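Local coordinates for kelch domain-containing protein (Colletotrichum graminicola M1.001, PDB 5C86) that probably oxidises alcohols with the help of copper, as a fungal member of the AA5 family related to galactose oxidase and glyoxal oxidase, at residues L373-A376 with P381-R384; N282-P287 with A344-G349; K130-G135 with Y201-T206; G146-P151 with T157-C162; Y411-I416 with K443-N448. All coordinates share one frame; numbering follows the deposited sequence.

Contact 1. Residues L373-A376 with P381-R384; sequences LFEA and PAKR
L373 and A382 meet through one short backbone bond where a loop folds back on itself. The loop runs from the propeller strand 364-369 to strand 387-390 of the C-terminal region. It has no regular strand here, and F374 with P381 makes a single beta bridge. A382 N donates to L373 O at 2.8 Å, and its N-H points almost straight at the oxygen. The donor sits above the carbonyl plane, not on a lone pair. Water 1 donates to the same L373 O and also to A382 O, so the carbonyl has two donors.

Beside this bond, the side chain of L373 meets R384. Its CD2 sits over the centre of the guanidinium, 3.4 Å from R384 CZ. The arginine chain bends at chi3 (68°), which turns a flat face to the methyl. The F374 ring comes obliquely to the proline, F374 CD1 being 3.7 Å from P381 N. At the solvent side, E375 folds back at chi2 (-56°) over A382. There E375 OE2 lies 3.0 Å from A382 CA, with A382 CB nearly as near, and a weak bond from K383 N reaches the same oxygen. Water 2 donates to K383 O; its approach to E375 OE2 is doubtful, being very short.

The second shell fixes the arginine. R384 NE donates to P472 O and R384 NH2 to D343 O, so the guanidinium is held between two other loops of the protein. L373 also packs on T345. L373 CD1 lies 4.0 Å from R384 NH1.

Contact 2. Residues N282-P287 with A344-G349; sequences NAVVMP and ATIWSG
V284 and I346 face each other across two strands that run in opposite directions without backbone hydrogen bonds, their CA atoms 7.7 Å apart. The contact is made by side chains alone.

The two branched residues slide past each other. V284 CG2 meets I346 CG2 at 3.9 Å, and V284 CG1 lies as close to I346 CD1. I346 CG1 stands anti to the carbonyl carbon (chi1 -51°), which carries CD1 on toward M286. There the methionine crosses the isoleucine at about a right angle, with M286 CG 3.8 Å from I346 CD1. M286 SD touches the same methyl. Further on, the contact thins to P287 CG against A344 CB at 4.4 Å.

All five touching residues are buried. W292 of strand 291-294 packs on both M286 and I346, and Y372 covers M286 and P287. Strand 282-285 is an edge strand of its four-stranded sheet. Strand 346-350 is an inner strand of the next sheet, which is completed by the N-terminal strand 5-11. Such apolar packing of sheet against sheet joins successive blades of the Kelch beta-propeller, as in galactose oxidase.

Contact 3. Residues K130-G135 with Y201-T206; sequences KIFVIG and YDTKGT
D202 OD1 is gripped by two nitrogens of K204, next to T203, which packs on F132. The site lies where two neighbouring blades of the Kelch propeller meet. K204 N donates to D202 OD1 at 2.9 Å and closes an Asx turn at the end of strand 197-202. K204 NZ forms a salt bridge to the same oxygen from the opposite face of the carboxylate plane. K204 NZ also donates to N186 O, which ties the turn to the loop between strands 181-183 and 188-191.

Across the blade boundary the contact is apolar. T203 CG2 lies over one face of the F132 ring, offset toward the rim, in a CH-pi contact. Its nearest approach is 3.6 Å, to F132 CD1. The phenylalanine has CG anti to its own N (chi1 174°), which lays the ring against T203 CG2 with its far end at Y201. There F132 CZ is 4.1 Å from Y201 CG. The two ring planes stand at 43° and their centroids are 5.9 Å apart.

Two hydroxyls bond outside the contact: T203 OG1 with G187 O and Y201 OH with P163 O. The side chain of I134 is about 11 Å from that of Y120, a residue that binds copper in another structure of this protein. The side chains of I134 and Y201 come from opposite directions, and I134 CD1 lies 3.7 Å from Y201 CE1.

Contact 4. Residues G146-P151 with T157-C162; sequences GEVYDP and TKLAGC
The outer beta hairpin of a Kelch propeller blade, strands 147-150 and 155-158, holds this contact. V148 and T157 form a hydrogen-bonded antiparallel pair. V148 N donates to T157 O at 2.9 Å, and T157 N returns a bond of the same length to V148 O. The next pair, E147 with K158, is non-hydrogen-bonded. Here the backbones come close, and E147 CA makes a CA-H...O contact with T157 O at 3.3 Å.

Two more bonds carry the pairing past the strand. L159 N donates to G146 O, with a distance of 3.0 Å. Residues 159-162 then turn as a type I beta turn, closed by C162 N to L159 O. This brings C162 O back to G146 N, which donates to it at 2.8 Å, nearly along the C=O axis (C=O...N angle 169°).

On the face of V148 and T157, V148 CG1 reaches L159 CD1 at 3.7 Å, and L159 also packs on F132 of strand 131-134. The other face carries the acid. E147 has CG in the crowded position between its N and carbonyl carbon (chi1 63°), and the chain is extended beyond it. Its carboxylate is held by three groups outside the hairpin: E147 OE1 takes a salt bridge from R118 NH2 and a bond from I116 N, and E147 OE2 a bond from Q115 N. Such a grip probably keeps this buried acid charged. T157 lies at the exposed edge. Water 4 spans V148 O and T157 OG1, standing 2.7 Å from the hydroxyl oxygen.

Contact 5. Residues Y411-I416 with K443-N448; sequences YTFSMI and KSFTVN
Y411 turns the edge of its ring toward the face of F445, in an offset edge-to-face pair. The planes stand at 79° and the centroids are 5.6 Å apart. Y411 CD2 makes the close approach, at 3.5 Å from F445 CE1. The tyrosine hydroxyl is used elsewhere, in a bond with D407 O. That bond holds the hydroxyl end.

F413 completes an aromatic cluster with these two. It crosses F445 at about a right angle, and its tip touches near the root of the other ring. F413 CZ lies 3.6 Å from F445 CB. The two planes meet obliquely, at 49°. Further back along the same ring, F413 CD1 is 4.2 Å from V447 CG1.

The two strands run obliquely to each other and share no hydrogen bonds in these segments. The CA atoms of F413 and V447 are 8.3 Å apart, so the rings bridge the gap between the strands. I403 of strand 400-405 closes on F413 and V447. This is the interior of the galactose oxidase-like Early set domain. Strand 412-422 lies between strands 431-438 and 459-466, while strand 444-448 pairs with 431-438 and 400-405.

How the contacts relate
Contacts 2, 3 and 5 are buried side-chain packing with no hydrogen bond between their segments. Contact 2 is aliphatic, contact 3 mixes aromatic and aliphatic groups, and contact 5 is mainly aromatic. Contacts 1 and 4 rest on backbone bonds and waters; contact 1 is partly buried, contact 4 mostly buried with two exposed residues. Contact 4 lies in one of the two blades that contact 3 joins, and I131 O lies 2.7 Å from Y149 N. Contact 2 touches both contact 1, where R384 NH2 packs on A344 CB, and contact 5, where P287 O lies 2.9 Å from S414 OG. It thus links propeller and C-terminal domain.

Contact 1. Residues L373-A376 with P381-R384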
# COMPACT_ATOMS: atom_id res chain seq x y z
N LEU A 373 -16.10 -10.86 -8.88
CA LEU A 373 -15.94 -12.32 -8.77
C LEU A 373 -17.29 -13.01 -8.80
O LEU A 373 -17.27 -14.24 -8.67
CB LEU A 373 -15.17 -12.69 -7.50
CG LEU A 373 -13.73 -12.13 -7.39
CD1 LEU A 373 -13.07 -12.68 -6.13
CD2 LEU A 373 -12.91 -12.51 -8.60
N PHE A 374 -18.35 -12.29 -9.03
CA PHE A 374 -19.71 -12.88 -9.06
C PHE A 374 -20.34 -12.58 -10.34
O PHE A 374 -20.05 -11.61 -11.10
CB PHE A 374 -20.54 -12.34 -7.90
CG PHE A 374 -19.94 -12.64 -6.58
CD1 PHE A 374 -20.10 -13.92 -5.99
CD2 PHE A 374 -19.05 -11.75 -5.90
CE1 PHE A 374 -19.45 -14.26 -4.84
CE2 PHE A 374 -18.47 -12.08 -4.76
CZ PHE A 374 -18.62 -13.32 -4.20
N GLU A 375 -21.33 -13.44 -10.67
CA GLU A 375 -22.15 -13.24 -11.79
C GLU A 375 -23.12 -12.07 -11.61
O GLU A 375 -23.05 -11.40 -10.58
CB GLU A 375 -22.88 -14.59 -12.10
CG GLU A 375 -22.03 -15.76 -12.55
CD GLU A 375 -21.16 -15.46 -13.82
OE1 GLU A 375 -21.49 -14.49 -14.59
OE2 GLU A 375 -20.07 -16.10 -13.97
N ALA A 376 -23.99 -11.77 -12.58
CA ALA A 376 -24.84 -10.54 -12.46
C ALA A 376 -25.83 -10.58 -11.28
O ALA A 376 -26.34 -9.57 -10.89
CB ALA A 376 -25.55 -10.24 -13.76
N PRO A 381 -20.52 -17.18 -7.60
CA PRO A 381 -19.16 -17.09 -8.04
C PRO A 381 -19.04 -17.29 -9.53
O PRO A 381 -19.56 -18.29 -10.14
CB PRO A 381 -18.45 -18.13 -7.29
CG PRO A 381 -19.20 -18.24 -5.97
CD PRO A 381 -20.59 -18.11 -6.46
N ALA A 382 -18.45 -16.30 -10.20
CA ALA A 382 -18.21 -16.38 -11.62
C ALA A 382 -17.12 -17.37 -11.99
O ALA A 382 -16.17 -17.65 -11.25
CB ALA A 382 -17.80 -14.96 -12.12
N LYS A 383 -17.26 -17.83 -13.26
CA LYS A 383 -16.22 -18.63 -13.85
C LYS A 383 -15.15 -17.62 -14.28
O LYS A 383 -15.45 -16.66 -14.96
CB LYS A 383 -16.78 -19.46 -15.05
CG LYS A 383 -15.68 -20.05 -15.92
CD LYS A 383 -15.06 -21.21 -15.20
CE LYS A 383 -14.09 -21.97 -16.13
NZ LYS A 383 -13.18 -21.06 -16.86
N ARG A 384 -13.95 -17.83 -13.83
CA ARG A 384 -12.86 -16.87 -14.05
C ARG A 384 -12.04 -17.31 -15.22
O ARG A 384 -11.74 -18.50 -15.37
CB ARG A 384 -12.03 -16.77 -12.79
CG ARG A 384 -12.81 -16.31 -11.58
CD ARG A 384 -12.02 -16.25 -10.28
NE ARG A 384 -11.01 -15.21 -10.33
CZ ARG A 384 -10.41 -14.71 -9.27
NH1 ARG A 384 -10.65 -15.28 -8.07
NH2 ARG A 384 -9.57 -13.72 -9.40
O HOH W 1 -15.33 -16.35 -8.98
O HOH W 2 -18.36 -16.30 -15.82

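Contact 2. Residues N282-P287 with A344-G349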
# COMPACT_ATOMS: atom_id res chain seq x y z
N ASN A 282 -8.21 2.03 5.33
CA ASN A 282 -7.29 1.60 4.31
C ASN A 282 -7.97 1.67 2.97
O ASN A 282 -9.17 1.49 2.87
CB ASN A 282 -6.81 0.19 4.51
CG ASN A 282 -5.87 0.04 5.70
OD1 ASN A 282 -4.67 0.12 5.52
ND2 ASN A 282 -6.39 -0.13 6.89
N ALA A 283 -7.21 1.98 1.92
CA ALA A 283 -7.76 1.97 0.58
C ALA A 283 -6.96 1.05 -0.31
O ALA A 283 -5.74 1.05 -0.22
CB ALA A 283 -7.74 3.35 -0.03
N VAL A 284 -7.64 0.28 -1.14
CA VAL A 284 -7.01 -0.75 -1.95
C VAL A 284 -7.47 -0.60 -3.38
O VAL A 284 -8.65 -0.66 -3.66
CB VAL A 284 -7.32 -2.16 -1.41
CG1 VAL A 284 -6.71 -3.23 -2.33
CG2 VAL A 284 -6.76 -2.33 0.01
N VAL A 285 -6.51 -0.48 -4.31
CA VAL A 285 -6.83 -0.50 -5.74
C VAL A 285 -6.93 -1.93 -6.26
O VAL A 285 -6.11 -2.76 -5.93
CB VAL A 285 -5.92 0.38 -6.63
CG1 VAL A 285 -4.52 -0.09 -6.70
CG2 VAL A 285 -6.46 0.52 -8.07
N MET A 286 -7.96 -2.19 -7.04
CA MET A 286 -8.28 -3.46 -7.65
C MET A 286 -7.94 -3.50 -9.15
O MET A 286 -7.75 -2.45 -9.78
CB MET A 286 -9.74 -3.70 -7.41
CG MET A 286 -10.03 -4.14 -5.98
SD MET A 286 -11.81 -4.03 -5.65
CE MET A 286 -11.88 -2.45 -5.53
N PRO A 287 -7.88 -4.71 -9.73
CA PRO A 287 -7.43 -4.77 -11.12
C PRO A 287 -8.26 -4.00 -12.11
O PRO A 287 -7.66 -3.61 -13.15
CB PRO A 287 -7.49 -6.27 -11.47
CG PRO A 287 -8.00 -6.93 -10.28
CD PRO A 287 -7.84 -6.03 -9.09
N ALA A 344 -7.41 -11.58 -6.29
CA ALA A 344 -8.27 -10.42 -6.50
C ALA A 344 -9.32 -10.18 -5.39
O ALA A 344 -10.15 -9.30 -5.53
CB ALA A 344 -8.92 -10.46 -7.90
N THR A 345 -9.20 -10.94 -4.30
CA THR A 345 -9.89 -10.62 -3.07
C THR A 345 -8.98 -9.62 -2.29
O THR A 345 -7.81 -9.37 -2.63
CB THR A 345 -10.12 -11.88 -2.18
OG1 THR A 345 -8.85 -12.32 -1.73
CG2 THR A 345 -10.91 -12.90 -2.97
N ILE A 346 -9.56 -9.07 -1.21
CA ILE A 346 -8.91 -8.06 -0.41
C ILE A 346 -8.90 -8.45 1.05
O ILE A 346 -9.97 -8.65 1.64
CB ILE A 346 -9.54 -6.71 -0.54
CG1 ILE A 346 -9.71 -6.31 -2.01
CG2 ILE A 346 -8.66 -5.68 0.16
CD1 ILE A 346 -10.27 -4.92 -2.29
N TRP A 347 -7.74 -8.63 1.58
CA TRP A 347 -7.59 -8.76 3.07
C TRP A 347 -8.04 -7.53 3.77
O TRP A 347 -7.76 -6.41 3.36
CB TRP A 347 -6.15 -9.01 3.42
CG TRP A 347 -5.80 -8.71 4.82
CD1 TRP A 347 -5.10 -7.59 5.25
CD2 TRP A 347 -6.03 -9.52 5.96
NE1 TRP A 347 -4.95 -7.64 6.63
CE2 TRP A 347 -5.49 -8.83 7.05
CE3 TRP A 347 -6.68 -10.73 6.16
CZ2 TRP A 347 -5.58 -9.35 8.37
CZ3 TRP A 347 -6.77 -11.26 7.47
CH2 TRP A 347 -6.24 -10.54 8.52
N SER A 348 -8.80 -7.72 4.87
CA SER A 348 -9.13 -6.65 5.86
C SER A 348 -9.07 -7.21 7.29
O SER A 348 -9.77 -8.22 7.56
CB SER A 348 -10.51 -6.12 5.60
OG SER A 348 -10.93 -5.26 6.64
N GLY A 349 -8.19 -6.62 8.10
CA GLY A 349 -8.18 -7.14 9.47
C GLY A 349 -7.36 -6.31 10.35
O GLY A 349 -7.03 -5.20 10.08

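Contact 3. Residues K130-G135 with Y201-T206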
# COMPACT_ATOMS: atom_id res chain seq x y z
N LYS A 130 15.69 3.18 -5.73
CA LYS A 130 16.19 3.59 -4.40
C LYS A 130 15.03 3.65 -3.45
O LYS A 130 13.88 3.61 -3.87
CB LYS A 130 16.93 4.94 -4.50
CG LYS A 130 18.22 4.77 -5.28
CD LYS A 130 18.97 6.08 -5.31
CE LYS A 130 20.28 5.86 -6.06
NZ LYS A 130 20.95 7.17 -6.30
N ILE A 131 15.32 3.73 -2.15
CA ILE A 131 14.26 3.79 -1.11
C ILE A 131 14.33 5.14 -0.42
O ILE A 131 15.37 5.44 0.25
CB ILE A 131 14.33 2.71 -0.06
CG1 ILE A 131 14.52 1.29 -0.58
CG2 ILE A 131 13.19 2.87 0.89
CD1 ILE A 131 13.49 0.78 -1.57
N PHE A 132 13.33 5.97 -0.58
CA PHE A 132 13.29 7.35 -0.01
C PHE A 132 12.46 7.30 1.24
O PHE A 132 11.32 6.73 1.21
CB PHE A 132 12.70 8.32 -1.01
CG PHE A 132 12.47 9.70 -0.53
CD1 PHE A 132 13.53 10.53 -0.19
CD2 PHE A 132 11.16 10.17 -0.38
CE1 PHE A 132 13.29 11.87 0.14
CE2 PHE A 132 10.93 11.50 0.02
CZ PHE A 132 12.00 12.36 0.28
N VAL A 133 12.96 7.90 2.33
CA VAL A 133 12.12 8.04 3.55
C VAL A 133 12.12 9.49 3.99
O VAL A 133 13.13 10.22 3.78
CB VAL A 133 12.55 7.14 4.72
CG1 VAL A 133 12.65 5.68 4.36
CG2 VAL A 133 13.93 7.52 5.26
N ILE A 134 11.02 9.89 4.62
CA ILE A 134 10.96 11.21 5.18
C ILE A 134 9.97 11.23 6.32
O ILE A 134 8.98 10.49 6.35
CB ILE A 134 10.66 12.28 4.11
CG1 ILE A 134 10.99 13.72 4.62
CG2 ILE A 134 9.20 12.19 3.60
CD1 ILE A 134 11.01 14.75 3.54
N GLY A 135 10.24 12.13 7.27
CA GLY A 135 9.44 12.20 8.49
C GLY A 135 9.55 11.07 9.46
O GLY A 135 10.47 10.25 9.44
N TYR A 201 9.51 16.39 -4.17
CA TYR A 201 10.85 16.10 -3.75
C TYR A 201 11.58 15.43 -4.88
O TYR A 201 10.98 14.67 -5.69
CB TYR A 201 10.91 15.19 -2.55
CG TYR A 201 10.40 15.85 -1.27
CD1 TYR A 201 11.28 16.54 -0.47
CD2 TYR A 201 9.07 15.81 -0.89
CE1 TYR A 201 10.85 17.16 0.70
CE2 TYR A 201 8.63 16.43 0.26
CZ TYR A 201 9.52 17.13 1.06
OH TYR A 201 9.15 17.75 2.25
N ASP A 202 12.87 15.76 -5.03
CA ASP A 202 13.75 15.13 -5.99
C ASP A 202 14.76 14.42 -5.17
O ASP A 202 15.35 15.00 -4.24
CB ASP A 202 14.40 16.22 -6.86
CG ASP A 202 15.33 15.65 -7.96
OD1 ASP A 202 15.64 14.46 -8.01
OD2 ASP A 202 15.76 16.49 -8.77
N THR A 203 14.93 13.14 -5.43
CA THR A 203 15.75 12.29 -4.68
C THR A 203 17.14 12.11 -5.29
O THR A 203 17.90 11.30 -4.76
CB THR A 203 15.12 10.89 -4.46
OG1 THR A 203 15.01 10.24 -5.73
CG2 THR A 203 13.72 11.05 -3.76
N LYS A 204 17.43 12.82 -6.36
CA LYS A 204 18.71 12.61 -7.06
C LYS A 204 19.71 13.65 -6.45
O LYS A 204 19.31 14.73 -5.98
CB LYS A 204 18.53 12.87 -8.53
CG LYS A 204 17.58 11.91 -9.25
CD LYS A 204 17.67 12.13 -10.76
CE LYS A 204 17.34 13.50 -11.30
NZ LYS A 204 16.10 14.15 -10.83
N GLY A 205 21.00 13.32 -6.47
CA GLY A 205 22.03 14.35 -6.11
C GLY A 205 21.94 14.68 -4.62
O GLY A 205 21.93 13.76 -3.78
N THR A 206 21.87 15.98 -4.33
CA THR A 206 21.73 16.45 -2.98
C THR A 206 20.24 16.75 -2.66
O THR A 206 19.89 17.20 -1.55
CB THR A 206 22.62 17.72 -2.67
OG1 THR A 206 22.21 18.80 -3.47
CG2 THR A 206 24.07 17.45 -3.01

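Contact 4. Residues G146-P151 with T157-C162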
# COMPACT_ATOMS: atom_id res chain seq x y z
N GLY A 146 14.66 14.20 4.90
CA GLY A 146 14.70 13.15 3.87
C GLY A 146 16.01 12.48 3.71
O GLY A 146 17.08 13.13 3.85
N GLU A 147 16.00 11.15 3.46
CA GLU A 147 17.18 10.42 3.14
C GLU A 147 16.84 9.35 2.14
O GLU A 147 15.66 8.93 2.02
CB GLU A 147 17.87 9.87 4.35
CG GLU A 147 17.14 8.84 5.23
CD GLU A 147 18.01 8.42 6.38
OE1 GLU A 147 17.63 8.68 7.54
OE2 GLU A 147 19.05 7.78 6.13
N VAL A 148 17.86 8.84 1.50
CA VAL A 148 17.66 7.85 0.40
C VAL A 148 18.63 6.70 0.51
O VAL A 148 19.84 6.89 0.79
CB VAL A 148 17.66 8.53 -0.92
CG1 VAL A 148 19.00 9.18 -1.32
CG2 VAL A 148 17.21 7.56 -2.05
N TYR A 149 18.11 5.47 0.35
CA TYR A 149 18.84 4.26 0.41
C TYR A 149 19.17 3.74 -1.02
O TYR A 149 18.25 3.55 -1.83
CB TYR A 149 18.11 3.19 1.15
CG TYR A 149 18.82 1.90 1.31
CD1 TYR A 149 19.95 1.77 2.12
CD2 TYR A 149 18.40 0.77 0.66
CE1 TYR A 149 20.57 0.56 2.30
CE2 TYR A 149 19.02 -0.48 0.80
CZ TYR A 149 20.16 -0.61 1.63
OH TYR A 149 20.82 -1.85 1.74
N ASP A 150 20.43 3.42 -1.27
CA ASP A 150 20.85 2.86 -2.56
C ASP A 150 21.12 1.43 -2.27
O ASP A 150 22.11 1.07 -1.65
CB ASP A 150 22.08 3.58 -3.09
CG ASP A 150 22.59 2.97 -4.44
OD1 ASP A 150 22.23 1.83 -4.72
OD2 ASP A 150 23.33 3.65 -5.14
N PRO A 151 20.28 0.49 -2.73
CA PRO A 151 20.42 -0.88 -2.35
C PRO A 151 21.62 -1.55 -2.99
O PRO A 151 22.07 -2.55 -2.49
CB PRO A 151 19.09 -1.54 -2.81
CG PRO A 151 18.63 -0.65 -3.86
CD PRO A 151 18.99 0.72 -3.40
N THR A 157 21.93 8.11 2.37
CA THR A 157 22.47 9.44 2.20
C THR A 157 21.36 10.47 2.57
O THR A 157 20.24 10.39 2.04
CB THR A 157 22.93 9.60 0.75
OG1 THR A 157 23.75 8.46 0.41
CG2 THR A 157 23.72 10.90 0.56
N LYS A 158 21.65 11.43 3.45
CA LYS A 158 20.80 12.54 3.68
C LYS A 158 20.71 13.42 2.51
O LYS A 158 21.69 13.64 1.78
CB LYS A 158 21.26 13.37 4.91
CG LYS A 158 21.22 12.51 6.15
CD LYS A 158 21.49 13.24 7.45
CE LYS A 158 22.97 13.64 7.48
NZ LYS A 158 23.25 13.80 8.92
N LEU A 159 19.52 13.97 2.25
CA LEU A 159 19.33 14.81 1.13
C LEU A 159 19.04 16.22 1.67
O LEU A 159 17.93 16.54 2.12
CB LEU A 159 18.15 14.32 0.30
CG LEU A 159 18.43 12.98 -0.38
CD1 LEU A 159 17.11 12.32 -0.87
CD2 LEU A 159 19.45 13.12 -1.53
N ALA A 160 20.07 17.08 1.68
CA ALA A 160 19.89 18.46 2.17
C ALA A 160 18.75 19.20 1.50
O ALA A 160 18.07 20.07 2.13
CB ALA A 160 21.21 19.25 1.97
N GLY A 161 18.48 18.88 0.24
CA GLY A 161 17.42 19.54 -0.47
C GLY A 161 16.04 18.96 -0.26
O GLY A 161 15.08 19.45 -0.88
N CYS A 162 15.96 17.97 0.64
CA CYS A 162 14.64 17.32 1.01
C CYS A 162 14.32 17.41 2.50
O CYS A 162 14.27 16.41 3.19
CB CYS A 162 14.65 15.86 0.59
SG CYS A 162 14.97 15.54 -1.15
O HOH W 3 17.91 15.42 4.84
O HOH W 4 22.38 6.52 -0.78

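Contact 5. Residues Y411-I416 with K443-N448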
# COMPACT_ATOMS: atom_id res chain seq x y z
N TYR A 411 -10.22 -9.65 -23.91
CA TYR A 411 -9.70 -9.39 -22.60
C TYR A 411 -9.14 -7.97 -22.46
O TYR A 411 -8.63 -7.39 -23.47
CB TYR A 411 -8.55 -10.32 -22.30
CG TYR A 411 -8.96 -11.78 -22.11
CD1 TYR A 411 -9.50 -12.21 -20.89
CD2 TYR A 411 -8.96 -12.67 -23.16
CE1 TYR A 411 -9.94 -13.53 -20.73
CE2 TYR A 411 -9.39 -13.96 -22.96
CZ TYR A 411 -9.85 -14.37 -21.73
OH TYR A 411 -10.20 -15.71 -21.57
N THR A 412 -9.21 -7.46 -21.25
CA THR A 412 -8.39 -6.28 -20.84
C THR A 412 -7.45 -6.69 -19.76
O THR A 412 -7.53 -7.77 -19.22
CB THR A 412 -9.27 -5.15 -20.32
OG1 THR A 412 -10.08 -5.61 -19.22
CG2 THR A 412 -10.22 -4.57 -21.43
N PHE A 413 -6.44 -5.87 -19.51
CA PHE A 413 -5.34 -6.21 -18.70
C PHE A 413 -4.92 -5.06 -17.78
O PHE A 413 -5.12 -3.90 -18.03
CB PHE A 413 -4.11 -6.67 -19.51
CG PHE A 413 -4.38 -7.75 -20.45
CD1 PHE A 413 -4.82 -7.51 -21.73
CD2 PHE A 413 -4.25 -9.04 -20.04
CE1 PHE A 413 -5.15 -8.59 -22.56
CE2 PHE A 413 -4.59 -10.13 -20.87
CZ PHE A 413 -5.04 -9.88 -22.11
N SER A 414 -4.31 -5.46 -16.67
CA SER A 414 -3.67 -4.48 -15.78
C SER A 414 -2.55 -5.10 -15.01
O SER A 414 -2.47 -6.32 -14.88
CB SER A 414 -4.58 -3.78 -14.79
OG SER A 414 -5.15 -4.70 -13.93
N MET A 415 -1.60 -4.29 -14.57
CA MET A 415 -0.50 -4.74 -13.70
C MET A 415 -0.61 -3.93 -12.40
O MET A 415 -0.71 -2.73 -12.44
CB MET A 415 0.88 -4.65 -14.35
CG MET A 415 1.29 -3.30 -14.86
SD MET A 415 2.74 -3.30 -15.97
CE MET A 415 4.12 -3.27 -14.81
N ILE A 416 -0.65 -4.62 -11.30
CA ILE A 416 -0.77 -3.95 -9.98
C ILE A 416 0.43 -4.25 -9.16
O ILE A 416 0.79 -5.42 -9.01
CB ILE A 416 -2.06 -4.35 -9.25
CG1 ILE A 416 -3.30 -3.86 -10.03
CG2 ILE A 416 -2.11 -3.73 -7.85
CD1 ILE A 416 -4.60 -3.98 -9.31
N LYS A 443 -6.62 -15.72 -27.69
CA LYS A 443 -5.94 -16.38 -26.55
C LYS A 443 -4.63 -15.68 -26.18
O LYS A 443 -4.36 -15.35 -25.00
CB LYS A 443 -5.68 -17.83 -26.83
CG LYS A 443 -6.96 -18.70 -26.86
CD LYS A 443 -6.68 -20.21 -27.09
CE LYS A 443 -5.37 -20.88 -26.49
NZ LYS A 443 -4.79 -21.10 -25.06
N SER A 444 -3.85 -15.35 -27.17
CA SER A 444 -2.57 -14.74 -26.88
C SER A 444 -2.75 -13.22 -27.11
O SER A 444 -3.37 -12.79 -28.11
CB SER A 444 -1.50 -15.26 -27.84
OG SER A 444 -1.17 -16.58 -27.40
N PHE A 445 -2.29 -12.42 -26.14
CA PHE A 445 -2.37 -10.98 -26.16
C PHE A 445 -1.03 -10.44 -25.79
O PHE A 445 -0.43 -10.88 -24.80
CB PHE A 445 -3.39 -10.45 -25.23
CG PHE A 445 -4.77 -10.81 -25.60
CD1 PHE A 445 -5.24 -12.07 -25.31
CD2 PHE A 445 -5.58 -9.89 -26.26
CE1 PHE A 445 -6.51 -12.42 -25.71
CE2 PHE A 445 -6.86 -10.25 -26.66
CZ PHE A 445 -7.27 -11.55 -26.39
N THR A 446 -0.56 -9.42 -26.49
CA THR A 446 0.72 -8.88 -26.13
C THR A 446 0.53 -7.45 -25.62
O THR A 446 -0.18 -6.67 -26.23
CB THR A 446 1.71 -8.90 -27.32
OG1 THR A 446 1.90 -10.29 -27.72
CG2 THR A 446 3.04 -8.25 -26.95
N VAL A 447 1.15 -7.16 -24.51
CA VAL A 447 1.16 -5.85 -23.86
C VAL A 447 2.58 -5.34 -23.83
O VAL A 447 3.54 -6.11 -24.00
CB VAL A 447 0.62 -5.93 -22.39
CG1 VAL A 447 -0.82 -6.36 -22.38
CG2 VAL A 447 1.49 -6.80 -21.46
N ASN A 448 2.73 -4.05 -23.55
CA ASN A 448 4.07 -3.58 -23.25
C ASN A 448 4.03 -2.90 -21.89
O ASN A 448 3.16 -2.08 -21.58
CB ASN A 448 4.54 -2.51 -24.25
CG ASN A 448 4.81 -3.00 -25.63
OD1 ASN A 448 4.83 -4.21 -25.96
ND2 ASN A 448 5.11 -2.02 -26.48